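Local coordinates for cell wall surface anchor family protein (Streptococcus agalactiae, PDB 3PHS) that serves as a minor pilin of the surface pilus, with an IgG-like domain that mediates adhesion to lung epithelial cells, at residues Q48-K53 with Y101-K106; G44-L49 with E81-Q86; H201-L206 with A223-K228; V157-E162 with A182-E187. All coordinates share one frame; numbering follows the deposited sequence. Where two conformers were deposited one is given.

Contact 1: residues Q48-K53 with Y101-K106; sequences QLYQLK and YGLAVK
Strands 48-52 and 101-106 run antiparallel, their axes 4.6 Å apart at the closest point, with Gln-48 facing Leu-103 and Tyr-50 facing Tyr-101 as hydrogen-bonded pairs on either side of the non-hydrogen-bonded pair Leu-49 and Gly-102. Each hydrogen-bonded pair closes a ring of two backbone bonds, the shortest of the four being Tyr-50 N to Tyr-101 O at 2.8 Å. Between them the chains come close enough for Gly-102 CA to approach Gln-48 O at 3.2 Å in a CA-H...O contact. The lack of a side chain at Gly-102 matters on the Leu-49 face, because Leu-49 bends its CD1 over the glycine to lie 3.7 Å from Gly-102 CA. These are the two central strands of a four-stranded antiparallel sheet, in the order 76-83, 46-52, 98-106, 109-121, consistent with the Ig-like fold described for this pilin, and helices 60-65 and 69-75 cover the face that carries the tyrosines. On that face Leu-103 sends CD2 to the edge of the Tyr-50 ring, 3.6 Å from Tyr-50 CE1. Leu-103 CG sits between the backbone N and the carbonyl carbon (chi1 79°), which turns this methyl back across the strand pair. Tyr-101 stands farther along, its CB meeting Leu-52 CD1 at 4.0 Å; its ring packs among Trp-64, Leu-61 and Leu-72, and its hydroxyl is hydrogen-bonded to Asn-65. Toward the other end the extended chain of Gln-48 crosses Val-105, whose CG2 lies against the amide, 3.4 Å from Gln-48 NE2.

Contact 2: residues G44-L49 with E81-Q86; sequences GVLYQL and EATTNQ
The Tyr-47 ring receives the methyl of Thr-84 at its edge, near the ring plane, with Thr-84 CG2 3.8 Å from Tyr-47 CE1. Beyond this edge the ring packs on Ile-17, Ala-104 and Pro-129, and its hydroxyl is hydrogen-bonded to His-19. The other flat group, the Glu-81 carboxylate, is met by a methyl: Leu-46 CD1 lies 3.6 Å from Glu-81 OE1, beside the bent acid chain on the sheet face that also carries Thr-83. Behind these side chains, strands 46-49 and 81-83 pair antiparallel in the N-terminal half of the chain, where 76-83 is the outermost strand of its sheet; Tyr-47 and Ala-82 exchange two backbone bonds. Past the last strand pair Thr-84 takes over. Its OG1 lies between its own backbone N and carbonyl carbon (chi1 61°), accepts a bond from Val-45 N at 2.9 Å, and is hydrogen-bonded to Ile-42 O as well. Thr-84 O is reached by Gly-44 N at 2.9 Å, with the donor above the carbonyl plane, and Thr-84 N binds Val-45 O. One threonine thus engages the incoming loop through its amide, carbonyl and hydroxyl together, which implies that polar bonding prolongs the pairing of the two chains beyond the regular strands, while its methyl packs at the edge of Tyr-47.

Contact 3: residues H201-L206 with A223-K228; sequences HGDYVL and AVTIEK
Asp-203 and Thr-225 face each other across a strand pair of the prealbumin-like domain, where 221-226 is the outermost strand of a four-stranded antiparallel sheet and 202-210 its inner neighbour. Backbone bonding comes in two hydrogen-bonded pairs, Gly-202 with Ile-226 and Tyr-204 with Val-224. The straightest of the four backbone bonds runs from Val-224 N to Tyr-204 O (177° at the hydrogen), although the donor stands above the carbonyl plane. Gly-202 opens the strand with phi at 146°, a backbone shape that suits a residue without a side chain.

Apolar contacts occupy the opposite face from Asp-203. Ile-226 CG1 meets the Tyr-204 ring obliquely, 3.6 Å from Tyr-204 CD1, while Val-224 spreads its two methyls, CG2 to Tyr-204 CB and CG1 to Leu-206 CD1, the latter pair 3.8 Å apart. Arg-112 makes a cation-pi contact with Tyr-204, whose hydroxyl is hydrogen-bonded to Ile-200 O.

Among the polar side chains, His-201 and Lys-228 lie side by side, with His-201 CD2 4.0 Å from Lys-228 CB; the lysine continues to a salt bridge with Asp-24. On the more exposed face Thr-225 OG1 donates a short bond of 2.6 Å to Asp-203 OD1, reaching it from above the carboxylate plane.

Contact 4: residues V157-E162 with A182-E187; sequences VFELYE and AAKHLE
Glu-159 reaches across from strand 157-162 toward Lys-184 and His-185. Its CB lies 4.1 Å from Lys-184 O, and CG comes closer to the same carbonyl, at 3.6 Å. With CG anti to the carbonyl carbon (chi1 -69°) and an extended chain beyond it, CD passes alongside the aliphatic part of Lys-184. At the tip the two oxygens divide their work. In the conformer described, one of two deposited for His-185, OE2 meets the edge of the imidazole in its plane, 3.3 Å from His-185 CD2. It also touches Lys-184 CD; the lysine NZ stays 4.0 Å from Glu-159 OE2, beyond a salt bridge, though the opposite charges would probably still attract. Glu-159 OE1 accepts a 2.8 Å bond from Tyr-161 OH, met on the anti side and out of the carboxylate plane, which helps to fix the rotation of the group.

In that same conformer the imidazole is used on a face as well, for Val-157 CG1 sits over it in a CH-pi contact, 3.9 Å from the centroid of the His-185 ring. On the opposite side of the sheet Leu-186 turns inward, its CD1 against Leu-160 CB, and packs on Ile-194 and Ile-196 of strand 193-200. The backbones join through one hydrogen-bonded pair, Phe-158 with Leu-186, and a water bridges Leu-160 N and Lys-184 O. The chain thus approaches 157-162 through a water at Lys-184 and then pairs with it as the short edge strand 186-187, the outermost strand on this side of the sheet of the prealbumin-like domain.

In the fold
Contacts 1 and 2 share strand 46-52, which pairs with 98-106 in one and 76-83 in the other; Leu-46 and Val-105 join them by a probable backbone bond. Contacts 3 and 4 likewise sit in one sheet of the prealbumin-like domain, on neighbouring strands 202-210 and 157-162, linked through Val-205 and Tyr-161. The two sheets have the same 2-1-3-4 strand order. Contact 1 lies between central strands and is buried; its side chains pack mostly through apolar groups, beneath two helices on the tyrosine face. The other three involve an outermost strand, are partly buried and bring polar side-chain groups into the bonding: a threonine hydroxyl in contact 2, an aspartate-threonine bond in contact 3, a glutamate in contact 4, where a water also bridges the backbones.

Contact 1: residues Q48-K53 with Y101-K106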
loop_
_atom_site.group_PDB
_atom_site.type_symbol
_atom_site.label_atom_id
_atom_site.label_comp_id
_atom_site.label_asym_id
_atom_site.label_seq_id
_atom_site.Cartn_x
_atom_site.Cartn_y
_atom_site.Cartn_z
ATOM N N GLN A 48 14.685 -7.298 -2.940
ATOM C CA GLN A 48 15.392 -8.316 -2.192
ATOM C C GLN A 48 15.017 -9.684 -2.717
ATOM O O GLN A 48 13.854 -9.935 -3.022
ATOM C CB GLN A 48 15.085 -8.200 -0.705
ATOM C CG GLN A 48 15.599 -6.905 -0.179
ATOM C CD GLN A 48 15.355 -6.693 1.284
ATOM O OE1 GLN A 48 15.977 -5.804 1.883
ATOM N NE2 GLN A 48 14.465 -7.479 1.876
ATOM N N LEU A 49 16.016 -10.565 -2.773
ATOM C CA LEU A 49 15.828 -11.935 -3.220
ATOM C C LEU A 49 16.259 -12.884 -2.111
ATOM O O LEU A 49 17.393 -12.805 -1.640
ATOM C CB LEU A 49 16.604 -12.181 -4.532
ATOM C CG LEU A 49 15.962 -11.849 -5.893
ATOM C CD1 LEU A 49 14.908 -12.858 -6.255
ATOM C CD2 LEU A 49 15.372 -10.442 -6.008
ATOM N N TYR A 50 15.344 -13.766 -1.698
ATOM C CA TYR A 50 15.559 -14.709 -0.597
ATOM C C TYR A 50 15.747 -16.103 -1.179
ATOM O O TYR A 50 14.854 -16.636 -1.836
ATOM C CB TYR A 50 14.392 -14.653 0.387
ATOM C CG TYR A 50 14.389 -13.342 1.135
ATOM C CD1 TYR A 50 13.851 -12.186 0.559
ATOM C CD2 TYR A 50 15.005 -13.239 2.378
ATOM C CE1 TYR A 50 13.879 -10.966 1.241
ATOM C CE2 TYR A 50 15.048 -12.026 3.063
ATOM C CZ TYR A 50 14.470 -10.907 2.496
ATOM O OH TYR A 50 14.545 -9.727 3.181
ATOM N N GLN A 51 16.945 -16.650 -0.992
ATOM C CA GLN A 51 17.260 -17.993 -1.473
ATOM C C GLN A 51 16.562 -19.037 -0.588
ATOM O O GLN A 51 16.848 -19.124 0.607
ATOM C CB GLN A 51 18.768 -18.179 -1.382
ATOM C CG GLN A 51 19.362 -19.348 -2.116
ATOM C CD GLN A 51 20.874 -19.283 -1.937
ATOM O OE1 GLN A 51 21.591 -18.776 -2.794
ATOM N NE2 GLN A 51 21.337 -19.676 -0.782
ATOM N N LEU A 52 15.661 -19.826 -1.170
ATOM C CA LEU A 52 14.919 -20.831 -0.387
ATOM C C LEU A 52 15.830 -21.941 0.131
ATOM O O LEU A 52 16.778 -22.329 -0.544
ATOM C CB LEU A 52 13.774 -21.447 -1.199
ATOM C CG LEU A 52 12.426 -20.735 -1.130
ATOM C CD1 LEU A 52 12.528 -19.296 -1.666
ATOM C CD2 LEU A 52 11.370 -21.529 -1.876
ATOM N N LYS A 53 15.543 -22.403 1.346
ATOM C CA LYS A 53 16.221 -23.579 1.908
ATOM C C LYS A 53 15.451 -24.853 1.622
ATOM O O LYS A 53 16.037 -25.931 1.576
ATOM C CB LYS A 53 16.402 -23.422 3.420
ATOM C CG LYS A 53 17.346 -22.301 3.816
ATOM C CD LYS A 53 17.624 -22.295 5.328
ATOM C CE LYS A 53 18.999 -22.866 5.664
ATOM N NZ LYS A 53 19.304 -24.193 5.019
ATOM N N TYR A 101 12.681 -16.192 -3.727
ATOM C CA TYR A 101 11.509 -15.371 -3.533
ATOM C C TYR A 101 11.968 -13.930 -3.574
ATOM O O TYR A 101 12.828 -13.532 -2.787
ATOM C CB TYR A 101 10.894 -15.673 -2.174
ATOM C CG TYR A 101 9.715 -14.809 -1.789
ATOM C CD1 TYR A 101 8.458 -15.003 -2.376
ATOM C CD2 TYR A 101 9.851 -13.816 -0.814
ATOM C CE1 TYR A 101 7.371 -14.216 -1.996
ATOM C CE2 TYR A 101 8.766 -13.022 -0.431
ATOM C CZ TYR A 101 7.536 -13.243 -1.026
ATOM O OH TYR A 101 6.467 -12.472 -0.639
ATOM N N GLY A 102 11.364 -13.152 -4.465
ATOM C CA GLY A 102 11.712 -11.750 -4.656
ATOM C C GLY A 102 10.553 -10.823 -4.334
ATOM O O GLY A 102 9.405 -11.144 -4.604
ATOM N N LEU A 103 10.870 -9.669 -3.755
ATOM C CA LEU A 103 9.850 -8.659 -3.452
ATOM C C LEU A 103 10.495 -7.292 -3.478
ATOM O O LEU A 103 11.712 -7.182 -3.355
ATOM C CB LEU A 103 9.225 -8.913 -2.069
ATOM C CG LEU A 103 9.980 -8.481 -0.810
ATOM C CD1 LEU A 103 9.084 -8.597 0.403
ATOM C CD2 LEU A 103 11.213 -9.338 -0.616
ATOM N N ALA A 104 9.690 -6.253 -3.656
ATOM C CA ALA A 104 10.178 -4.898 -3.450
ATOM C C ALA A 104 9.915 -4.491 -2.007
ATOM O O ALA A 104 8.858 -4.814 -1.429
ATOM C CB ALA A 104 9.493 -3.916 -4.402
ATOM N N VAL A 105 10.868 -3.762 -1.447
ATOM C CA VAL A 105 10.793 -3.273 -0.058
ATOM C C VAL A 105 10.728 -1.744 -0.024
ATOM O O VAL A 105 11.427 -1.051 -0.772
ATOM C CB VAL A 105 12.003 -3.774 0.786
ATOM C CG1 VAL A 105 11.961 -3.214 2.227
ATOM C CG2 VAL A 105 12.025 -5.287 0.828
ATOM N N LYS A 106 9.882 -1.218 0.853
ATOM C CA LYS A 106 9.808 0.231 1.052
ATOM C C LYS A 106 9.420 0.509 2.497
ATOM O O LYS A 106 8.520 -0.137 3.031
ATOM C CB LYS A 106 8.759 0.837 0.134
ATOM C CG LYS A 106 8.710 2.360 0.214
ATOM C CD LYS A 106 7.353 2.803 -0.237
ATOM C CE LYS A 106 7.418 4.223 -0.727
ATOM N NZ LYS A 106 6.084 4.625 -1.271
#

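Contact 2: residues G44-L49 with E81-Q86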
loop_
_atom_site.group_PDB
_atom_site.type_symbol
_atom_site.label_atom_id
_atom_site.label_comp_id
_atom_site.label_asym_id
_atom_site.label_seq_id
_atom_site.Cartn_x
_atom_site.Cartn_y
_atom_site.Cartn_z
ATOM N N GLY A 44 15.728 3.458 -8.259
ATOM C CA GLY A 44 15.743 3.579 -6.790
ATOM C C GLY A 44 14.852 2.614 -6.021
ATOM O O GLY A 44 14.715 2.734 -4.792
ATOM N N VAL A 45 14.244 1.654 -6.719
ATOM C CA VAL A 45 13.391 0.659 -6.065
ATOM C C VAL A 45 14.268 -0.467 -5.533
ATOM O O VAL A 45 15.097 -1.037 -6.273
ATOM C CB VAL A 45 12.258 0.087 -6.999
ATOM C CG1 VAL A 45 11.379 -0.957 -6.260
ATOM C CG2 VAL A 45 11.362 1.212 -7.545
ATOM N N LEU A 46 14.105 -0.752 -4.241
ATOM C CA LEU A 46 14.876 -1.797 -3.580
ATOM C C LEU A 46 14.211 -3.150 -3.731
ATOM O O LEU A 46 13.084 -3.348 -3.265
ATOM C CB LEU A 46 15.063 -1.449 -2.092
ATOM C CG LEU A 46 15.807 -2.441 -1.202
ATOM C CD1 LEU A 46 17.123 -2.888 -1.838
ATOM C CD2 LEU A 46 16.059 -1.753 0.133
ATOM N N TYR A 47 14.911 -4.065 -4.406
ATOM C CA TYR A 47 14.491 -5.472 -4.512
ATOM C C TYR A 47 15.344 -6.362 -3.609
ATOM O O TYR A 47 16.568 -6.175 -3.493
ATOM C CB TYR A 47 14.557 -5.962 -5.980
ATOM C CG TYR A 47 13.332 -5.544 -6.754
ATOM C CD1 TYR A 47 13.293 -4.328 -7.441
ATOM C CD2 TYR A 47 12.183 -6.333 -6.749
ATOM C CE1 TYR A 47 12.147 -3.936 -8.132
ATOM C CE2 TYR A 47 11.022 -5.929 -7.424
ATOM C CZ TYR A 47 11.021 -4.737 -8.117
ATOM O OH TYR A 47 9.874 -4.351 -8.791
ATOM N N GLN A 48 14.685 -7.298 -2.940
ATOM C CA GLN A 48 15.392 -8.316 -2.192
ATOM C C GLN A 48 15.017 -9.684 -2.717
ATOM O O GLN A 48 13.854 -9.935 -3.022
ATOM C CB GLN A 48 15.085 -8.200 -0.705
ATOM C CG GLN A 48 15.599 -6.905 -0.179
ATOM C CD GLN A 48 15.355 -6.693 1.284
ATOM O OE1 GLN A 48 15.977 -5.804 1.883
ATOM N NE2 GLN A 48 14.465 -7.479 1.876
ATOM N N LEU A 49 16.016 -10.565 -2.773
ATOM C CA LEU A 49 15.828 -11.935 -3.220
ATOM C C LEU A 49 16.259 -12.884 -2.111
ATOM O O LEU A 49 17.393 -12.805 -1.640
ATOM C CB LEU A 49 16.604 -12.181 -4.532
ATOM C CG LEU A 49 15.962 -11.849 -5.893
ATOM C CD1 LEU A 49 14.908 -12.858 -6.255
ATOM C CD2 LEU A 49 15.372 -10.442 -6.008
ATOM N N GLU A 81 20.363 -8.201 -2.318
ATOM C CA GLU A 81 19.613 -6.960 -2.593
ATOM C C GLU A 81 20.176 -6.234 -3.804
ATOM O O GLU A 81 21.402 -6.286 -4.082
ATOM C CB GLU A 81 19.573 -6.002 -1.378
ATOM C CG GLU A 81 20.910 -5.351 -0.978
ATOM C CD GLU A 81 20.851 -3.817 -0.684
ATOM O OE1 GLU A 81 20.048 -3.402 0.217
ATOM O OE2 GLU A 81 21.650 -3.037 -1.336
ATOM N N ALA A 82 19.299 -5.526 -4.512
ATOM C CA ALA A 82 19.737 -4.626 -5.572
ATOM C C ALA A 82 18.727 -3.532 -5.734
ATOM O O ALA A 82 17.522 -3.750 -5.552
ATOM C CB ALA A 82 19.947 -5.366 -6.930
ATOM N N THR A 83 19.231 -2.362 -6.076
ATOM C CA THR A 83 18.387 -1.198 -6.335
ATOM C C THR A 83 18.274 -0.957 -7.833
ATOM O O THR A 83 19.287 -0.927 -8.539
ATOM C CB THR A 83 19.005 0.033 -5.660
ATOM O OG1 THR A 83 19.093 -0.204 -4.250
ATOM C CG2 THR A 83 18.180 1.268 -5.929
ATOM N N THR A 84 17.059 -0.752 -8.329
ATOM C CA THR A 84 16.890 -0.451 -9.762
ATOM C C THR A 84 17.686 0.774 -10.211
ATOM O O THR A 84 17.756 1.787 -9.514
ATOM C CB THR A 84 15.415 -0.282 -10.165
ATOM O OG1 THR A 84 14.857 0.813 -9.418
ATOM C CG2 THR A 84 14.632 -1.584 -9.889
ATOM N N ASN A 85 18.304 0.648 -11.381
ATOM C CA ASN A 85 19.146 1.684 -11.943
ATOM C C ASN A 85 18.389 2.583 -12.931
ATOM O O ASN A 85 17.146 2.575 -12.966
ATOM C CB ASN A 85 20.430 1.062 -12.551
ATOM C CG ASN A 85 20.150 0.126 -13.737
ATOM O OD1 ASN A 85 20.975 -0.740 -14.058
ATOM N ND2 ASN A 85 19.009 0.289 -14.380
ATOM N N GLN A 86 19.130 3.358 -13.728
ATOM C CA GLN A 86 18.526 4.294 -14.688
ATOM C C GLN A 86 17.666 3.636 -15.794
ATOM O O GLN A 86 16.825 4.291 -16.424
ATOM C CB GLN A 86 19.604 5.212 -15.287
ATOM C CG GLN A 86 20.305 6.071 -14.227
ATOM C CD GLN A 86 20.919 7.350 -14.797
ATOM O OE1 GLN A 86 20.675 8.436 -14.281
ATOM N NE2 GLN A 86 21.723 7.219 -15.854
#

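Contact 3: residues H201-L206 with A223-K228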
loop_
_atom_site.group_PDB
_atom_site.type_symbol
_atom_site.label_atom_id
_atom_site.label_comp_id
_atom_site.label_asym_id
_atom_site.label_seq_id
_atom_site.Cartn_x
_atom_site.Cartn_y
_atom_site.Cartn_z
ATOM N N HIS A 201 -4.462 2.776 -6.416
ATOM C CA HIS A 201 -5.689 1.995 -6.232
ATOM C C HIS A 201 -5.477 0.766 -5.332
ATOM O O HIS A 201 -4.416 0.115 -5.366
ATOM C CB HIS A 201 -6.357 1.654 -7.578
ATOM C CG HIS A 201 -5.581 0.699 -8.439
ATOM N ND1 HIS A 201 -5.777 -0.665 -8.397
ATOM C CD2 HIS A 201 -4.629 0.913 -9.378
ATOM C CE1 HIS A 201 -4.967 -1.253 -9.262
ATOM N NE2 HIS A 201 -4.267 -0.318 -9.879
ATOM N N GLY A 202 -6.479 0.479 -4.502
ATOM C CA GLY A 202 -6.366 -0.586 -3.492
ATOM C C GLY A 202 -7.121 -0.250 -2.225
ATOM O O GLY A 202 -7.894 0.720 -2.186
ATOM N N ASP A 203 -6.872 -1.022 -1.168
ATOM C CA ASP A 203 -7.670 -0.914 0.056
ATOM C C ASP A 203 -6.962 -0.146 1.149
ATOM O O ASP A 203 -5.770 -0.368 1.424
ATOM C CB ASP A 203 -8.074 -2.314 0.552
ATOM C CG ASP A 203 -9.010 -3.023 -0.406
ATOM O OD1 ASP A 203 -9.632 -2.347 -1.260
ATOM O OD2 ASP A 203 -9.112 -4.274 -0.294
ATOM N N TYR A 204 -7.700 0.769 1.769
ATOM C CA TYR A 204 -7.168 1.637 2.804
ATOM C C TYR A 204 -8.104 1.662 4.006
ATOM O O TYR A 204 -9.222 1.162 3.947
ATOM C CB TYR A 204 -6.970 3.077 2.266
ATOM C CG TYR A 204 -5.939 3.180 1.161
ATOM C CD1 TYR A 204 -6.262 2.851 -0.147
ATOM C CD2 TYR A 204 -4.629 3.583 1.437
ATOM C CE1 TYR A 204 -5.303 2.927 -1.175
ATOM C CE2 TYR A 204 -3.651 3.671 0.409
ATOM C CZ TYR A 204 -4.008 3.337 -0.885
ATOM O OH TYR A 204 -3.065 3.400 -1.885
ATOM N N VAL A 205 -7.626 2.253 5.090
ATOM C CA VAL A 205 -8.416 2.371 6.313
ATOM C C VAL A 205 -8.267 3.782 6.860
ATOM O O VAL A 205 -7.148 4.272 7.080
ATOM C CB VAL A 205 -7.999 1.324 7.378
ATOM C CG1 VAL A 205 -8.743 1.561 8.704
ATOM C CG2 VAL A 205 -8.234 -0.083 6.878
ATOM N N LEU A 206 -9.411 4.431 7.077
ATOM C CA LEU A 206 -9.451 5.715 7.760
ATOM C C LEU A 206 -9.611 5.496 9.258
ATOM O O LEU A 206 -10.537 4.804 9.692
ATOM C CB LEU A 206 -10.625 6.545 7.234
ATOM C CG LEU A 206 -10.421 7.296 5.917
ATOM C CD1 LEU A 206 -11.776 7.753 5.400
ATOM C CD2 LEU A 206 -9.457 8.492 6.088
ATOM N N ALA A 223 -13.250 1.249 6.383
ATOM C CA ALA A 223 -12.609 0.709 5.183
ATOM C C ALA A 223 -12.947 1.558 3.973
ATOM O O ALA A 223 -14.095 1.985 3.790
ATOM C CB ALA A 223 -13.034 -0.736 4.948
ATOM N N VAL A 224 -11.943 1.842 3.150
ATOM C CA VAL A 224 -12.203 2.521 1.880
ATOM C C VAL A 224 -11.406 1.847 0.766
ATOM O O VAL A 224 -10.243 1.475 0.959
ATOM C CB VAL A 224 -11.935 4.073 1.893
ATOM C CG1 VAL A 224 -12.349 4.735 3.219
ATOM C CG2 VAL A 224 -10.494 4.394 1.600
ATOM N N THR A 225 -12.040 1.696 -0.388
ATOM C CA THR A 225 -11.340 1.190 -1.564
ATOM C C THR A 225 -11.169 2.304 -2.607
ATOM O O THR A 225 -12.170 2.852 -3.131
ATOM C CB THR A 225 -12.051 -0.047 -2.168
ATOM O OG1 THR A 225 -11.990 -1.143 -1.244
ATOM C CG2 THR A 225 -11.380 -0.459 -3.484
ATOM N N ILE A 226 -9.909 2.645 -2.888
ATOM C CA ILE A 226 -9.579 3.613 -3.941
ATOM C C ILE A 226 -9.655 2.883 -5.280
ATOM O O ILE A 226 -9.066 1.801 -5.439
ATOM C CB ILE A 226 -8.153 4.230 -3.749
ATOM C CG1 ILE A 226 -8.030 5.007 -2.411
ATOM C CG2 ILE A 226 -7.714 5.079 -4.987
ATOM C CD1 ILE A 226 -8.902 6.257 -2.305
ATOM N N GLU A 227 -10.383 3.475 -6.229
ATOM C CA GLU A 227 -10.419 2.984 -7.598
ATOM C C GLU A 227 -9.664 3.945 -8.495
ATOM O O GLU A 227 -9.771 5.161 -8.343
ATOM C CB GLU A 227 -11.853 2.850 -8.091
ATOM C CG GLU A 227 -12.602 1.678 -7.476
ATOM C CD GLU A 227 -14.072 1.723 -7.819
ATOM O OE1 GLU A 227 -14.412 1.643 -9.018
ATOM O OE2 GLU A 227 -14.887 1.848 -6.888
ATOM N N LYS A 228 -8.893 3.401 -9.432
ATOM C CA LYS A 228 -8.082 4.257 -10.281
ATOM C C LYS A 228 -8.947 5.176 -11.141
ATOM O O LYS A 228 -9.977 4.753 -11.651
ATOM C CB LYS A 228 -7.148 3.428 -11.170
ATOM C CG LYS A 228 -7.812 2.606 -12.267
ATOM C CD LYS A 228 -6.686 1.882 -13.032
ATOM C CE LYS A 228 -7.163 0.736 -13.898
ATOM N NZ LYS A 228 -5.984 -0.181 -14.098
#

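Contact 4: residues V157-E162 with A182-E187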
loop_
_atom_site.group_PDB
_atom_site.type_symbol
_atom_site.label_atom_id
_atom_site.label_comp_id
_atom_site.label_asym_id
_atom_site.label_seq_id
_atom_site.Cartn_x
_atom_site.Cartn_y
_atom_site.Cartn_z
ATOM N N VAL A 157 -10.185 14.991 13.143
ATOM C CA VAL A 157 -8.844 14.497 12.797
ATOM C C VAL A 157 -8.873 13.007 12.453
ATOM O O VAL A 157 -9.387 12.182 13.209
ATOM C CB VAL A 157 -7.829 14.803 13.937
ATOM C CG1 VAL A 157 -6.418 14.220 13.638
ATOM C CG2 VAL A 157 -7.772 16.318 14.189
ATOM N N PHE A 158 -8.313 12.684 11.289
ATOM C CA PHE A 158 -8.165 11.319 10.825
ATOM C C PHE A 158 -6.706 11.018 10.439
ATOM O O PHE A 158 -5.931 11.940 10.169
ATOM C CB PHE A 158 -9.004 11.112 9.565
ATOM C CG PHE A 158 -10.482 10.960 9.817
ATOM C CD1 PHE A 158 -11.317 12.073 9.836
ATOM C CD2 PHE A 158 -11.048 9.702 9.948
ATOM C CE1 PHE A 158 -12.710 11.916 10.040
ATOM C CE2 PHE A 158 -12.428 9.544 10.146
ATOM C CZ PHE A 158 -13.240 10.659 10.195
ATOM N N GLU A 159 -6.366 9.731 10.439
ATOM C CA GLU A 159 -5.167 9.218 9.769
ATOM C C GLU A 159 -5.626 8.203 8.728
ATOM O O GLU A 159 -6.720 7.655 8.836
ATOM C CB GLU A 159 -4.213 8.576 10.769
ATOM C CG GLU A 159 -3.569 9.605 11.693
ATOM C CD GLU A 159 -2.801 8.992 12.841
ATOM O OE1 GLU A 159 -2.829 7.759 13.030
ATOM O OE2 GLU A 159 -2.158 9.778 13.563
ATOM N N LEU A 160 -4.792 7.966 7.719
ATOM C CA LEU A 160 -5.090 6.994 6.669
ATOM C C LEU A 160 -3.990 5.932 6.627
ATOM O O LEU A 160 -2.809 6.262 6.764
ATOM C CB LEU A 160 -5.195 7.706 5.321
ATOM C CG LEU A 160 -5.580 6.832 4.123
ATOM C CD1 LEU A 160 -7.010 6.325 4.193
ATOM C CD2 LEU A 160 -5.368 7.607 2.818
ATOM N N TYR A 161 -4.384 4.669 6.481
ATOM C CA TYR A 161 -3.456 3.552 6.433
ATOM C C TYR A 161 -3.752 2.709 5.209
ATOM O O TYR A 161 -4.878 2.661 4.765
ATOM C CB TYR A 161 -3.643 2.665 7.671
ATOM C CG TYR A 161 -3.190 3.331 8.937
ATOM C CD1 TYR A 161 -4.006 4.257 9.600
ATOM C CD2 TYR A 161 -1.931 3.063 9.462
ATOM C CE1 TYR A 161 -3.561 4.898 10.766
ATOM C CE2 TYR A 161 -1.493 3.671 10.622
ATOM C CZ TYR A 161 -2.308 4.583 11.275
ATOM O OH TYR A 161 -1.833 5.188 12.432
ATOM N N GLU A 162 -2.743 2.015 4.688
ATOM C CA GLU A 162 -3.034 0.885 3.805
ATOM C C GLU A 162 -3.746 -0.163 4.673
ATOM O O GLU A 162 -3.488 -0.235 5.882
ATOM C CB GLU A 162 -1.733 0.311 3.218
ATOM C CG GLU A 162 -0.992 1.301 2.307
ATOM C CD GLU A 162 0.341 0.779 1.778
ATOM O OE1 GLU A 162 0.754 -0.339 2.142
ATOM O OE2 GLU A 162 0.968 1.503 0.990
ATOM N N ALA A 182 5.351 16.194 4.657
ATOM C CA ALA A 182 3.997 15.641 4.492
ATOM C C ALA A 182 3.547 15.084 5.850
ATOM O O ALA A 182 4.318 14.428 6.561
ATOM C CB ALA A 182 3.950 14.569 3.424
ATOM N N ALA A 183 2.291 15.361 6.184
ATOM C CA ALA A 183 1.744 15.107 7.517
ATOM C C ALA A 183 0.832 13.882 7.558
ATOM O O ALA A 183 0.147 13.592 6.579
ATOM C CB ALA A 183 0.971 16.334 7.963
ATOM N N LYS A 184 0.826 13.180 8.691
ATOM C CA LYS A 184 -0.112 12.077 8.917
ATOM C C LYS A 184 -1.498 12.577 9.381
ATOM O O LYS A 184 -2.530 11.939 9.124
ATOM C CB LYS A 184 0.477 11.017 9.854
ATOM C CG LYS A 184 0.698 11.464 11.287
ATOM C CD LYS A 184 0.960 10.306 12.212
ATOM C CE LYS A 184 1.375 10.827 13.582
ATOM N NZ LYS A 184 1.782 9.749 14.498
ATOM N N HIS A 185 -1.496 13.729 10.054
ATOM C CA HIS A 185 -2.750 14.266 10.557
ATOM C C HIS A 185 -3.553 14.913 9.436
ATOM O O HIS A 185 -3.082 15.747 8.660
ATOM C CB HIS A 185 -2.549 15.169 11.782
ATOM C CG HIS A 185 -2.539 14.424 13.086
ATOM N ND1 HIS A 185 -2.784 15.036 14.298
ATOM C CD2 HIS A 185 -2.322 13.115 13.364
ATOM C CE1 HIS A 185 -2.708 14.140 15.265
ATOM N NE2 HIS A 185 -2.430 12.965 14.724
ATOM N N LEU A 186 -4.788 14.433 9.316
ATOM C CA LEU A 186 -5.697 14.906 8.281
ATOM C C LEU A 186 -6.884 15.518 9.005
ATOM O O LEU A 186 -7.408 14.925 9.935
ATOM C CB LEU A 186 -6.152 13.747 7.380
ATOM C CG LEU A 186 -5.074 12.802 6.814
ATOM C CD1 LEU A 186 -5.695 11.492 6.329
ATOM C CD2 LEU A 186 -4.299 13.482 5.709
ATOM N N GLU A 187 -7.293 16.704 8.590
ATOM C CA GLU A 187 -8.332 17.429 9.320
ATOM C C GLU A 187 -9.437 17.875 8.372
ATOM O O GLU A 187 -9.161 18.422 7.307
ATOM C CB GLU A 187 -7.709 18.623 10.059
ATOM C CG GLU A 187 -8.552 19.098 11.214
ATOM C CD GLU A 187 -7.915 20.219 12.008
ATOM O OE1 GLU A 187 -6.778 20.050 12.512
ATOM O OE2 GLU A 187 -8.584 21.262 12.159
HETATM O O HOH W 1 -2.475 9.584 7.725
#